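Local coordinates for RabGDI protein (Plasmodium falciparum 3D7, PDB 3P1W), which probably acts as a Rab GDP-dissociation inhibitor, holding Rab GTPases in their GDP-bound state during vesicle transport, as in other members of its family, at residues Cys331-Pro336 / Gly403-Lys408. Sequence-based numbering, arbitrary orientation.
Sequences CILSNP and GTIEEK
I332 pairs with both E406 and E407 in a classic beta bulge, where strand 320-333 runs antiparallel to strand 405-418. Two backbone bonds define it: I332 N donates to E407 O (2.9 Å), and E406 N reaches I332 O (2.7 Å) almost in line with that carbonyl. C331 and K408 form the adjacent non-hydrogen-bonded pair, in which C331 CA lies 3.2 Å from E407 O as a CA-H...O contact.

The tight part is the apolar face beneath helix 396-400. There I405 divides its branches: CG2, anti to its own backbone N, meets C331 CB at 3.8 Å, while CG1 touches L333 CD2, the two side chains crossing at a slant. L399 of the helix covers both C331 and I405.

Toward S334 and the exposed T404 the two chains draw apart and the contact becomes looser. A water takes the place of a direct backbone bond, donating to T404 O (2.7 Å) and weakly accepting from S334 N. Set against this watery side, the E406 carboxylate is firmly held. Its side chain, extended beyond CG, runs past I332 O, and its OE1 lies 3.8 Å from I332 CG2. K377 forms a salt bridge with E406 OE2 and Y81 hydrogen-bonds OE1, so both carboxylate oxygens are held. Across the contact, S334 OG donates to the anti lone pair of E406 OE2 at 2.6 Å.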
# COMPACT_ATOMS: atom_id res chain seq x y z
N CYS A 331 2.70 -16.61 -2.33
CA CYS A 331 3.53 -17.77 -2.64
C CYS A 331 4.43 -18.10 -1.45
O CYS A 331 5.15 -17.23 -0.96
CB CYS A 331 4.45 -17.48 -3.81
SG CYS A 331 3.64 -16.84 -5.27
N ILE A 332 4.36 -19.34 -0.99
CA ILE A 332 5.28 -19.82 0.02
C ILE A 332 6.53 -20.29 -0.71
O ILE A 332 6.44 -21.15 -1.60
CB ILE A 332 4.69 -20.98 0.83
CG1 ILE A 332 3.53 -20.47 1.70
CG2 ILE A 332 5.74 -21.58 1.75
CD1 ILE A 332 2.77 -21.56 2.42
N LEU A 333 7.67 -19.74 -0.31
CA LEU A 333 8.99 -20.12 -0.85
C LEU A 333 9.86 -20.82 0.19
O LEU A 333 9.70 -20.59 1.40
CB LEU A 333 9.74 -18.88 -1.34
CG LEU A 333 9.01 -17.86 -2.21
CD1 LEU A 333 9.92 -16.69 -2.62
CD2 LEU A 333 8.43 -18.54 -3.41
N SER A 334 10.77 -21.68 -0.29
CA SER A 334 11.76 -22.38 0.53
C SER A 334 12.99 -21.52 0.85
O SER A 334 13.76 -21.85 1.75
CB SER A 334 12.28 -23.63 -0.23
OG SER A 334 11.25 -24.33 -0.92
N ASN A 335 13.18 -20.46 0.08
CA ASN A 335 14.39 -19.64 0.14
C ASN A 335 14.08 -18.20 -0.25
O ASN A 335 13.02 -17.96 -0.84
CB ASN A 335 15.44 -20.19 -0.81
CG ASN A 335 16.09 -21.46 -0.28
OD1 ASN A 335 16.75 -21.44 0.79
ND2 ASN A 335 15.89 -22.56 -0.99
N PRO A 336 15.00 -17.25 0.05
CA PRO A 336 14.78 -15.90 -0.45
C PRO A 336 14.63 -15.83 -1.97
O PRO A 336 15.08 -16.74 -2.69
CB PRO A 336 16.05 -15.15 -0.02
CG PRO A 336 16.61 -15.96 1.14
CD PRO A 336 16.29 -17.38 0.77
N GLY A 403 12.02 -18.25 -7.80
CA GLY A 403 12.62 -19.54 -7.55
C GLY A 403 11.53 -20.57 -7.34
O GLY A 403 10.40 -20.42 -7.84
N THR A 404 11.85 -21.61 -6.58
CA THR A 404 10.92 -22.69 -6.36
C THR A 404 9.78 -22.25 -5.46
O THR A 404 10.00 -21.79 -4.34
CB THR A 404 11.62 -23.89 -5.72
OG1 THR A 404 12.62 -24.34 -6.63
CG2 THR A 404 10.62 -25.01 -5.46
N ILE A 405 8.56 -22.35 -5.97
CA ILE A 405 7.38 -21.98 -5.22
C ILE A 405 6.73 -23.23 -4.64
O ILE A 405 6.37 -24.14 -5.39
CB ILE A 405 6.34 -21.22 -6.09
CG1 ILE A 405 6.96 -19.93 -6.64
CG2 ILE A 405 5.03 -20.96 -5.30
CD1 ILE A 405 6.23 -19.32 -7.87
N GLU A 406 6.55 -23.27 -3.32
CA GLU A 406 5.94 -24.47 -2.70
C GLU A 406 4.43 -24.51 -2.86
O GLU A 406 3.85 -25.56 -3.14
CB GLU A 406 6.28 -24.56 -1.21
CG GLU A 406 7.76 -24.65 -0.95
CD GLU A 406 8.12 -24.91 0.50
OE1 GLU A 406 7.23 -25.01 1.37
OE2 GLU A 406 9.33 -24.99 0.77
N GLU A 407 3.80 -23.36 -2.62
CA GLU A 407 2.35 -23.22 -2.70
C GLU A 407 1.97 -21.82 -3.17
O GLU A 407 2.68 -20.85 -2.88
CB GLU A 407 1.70 -23.44 -1.33
CG GLU A 407 1.93 -24.80 -0.67
CD GLU A 407 1.32 -25.96 -1.41
OE1 GLU A 407 0.39 -25.76 -2.24
OE2 GLU A 407 1.73 -27.12 -1.13
N LYS A 408 0.84 -21.74 -3.86
CA LYS A 408 0.26 -20.48 -4.35
C LYS A 408 -1.16 -20.33 -3.81
O LYS A 408 -1.96 -21.27 -3.81
CB LYS A 408 0.17 -20.47 -5.86
CG LYS A 408 1.48 -20.30 -6.58
CD LYS A 408 1.30 -20.52 -8.08
CE LYS A 408 2.66 -20.70 -8.79
NZ LYS A 408 2.47 -20.98 -10.26
O HOH W 1 12.25 -21.27 -3.03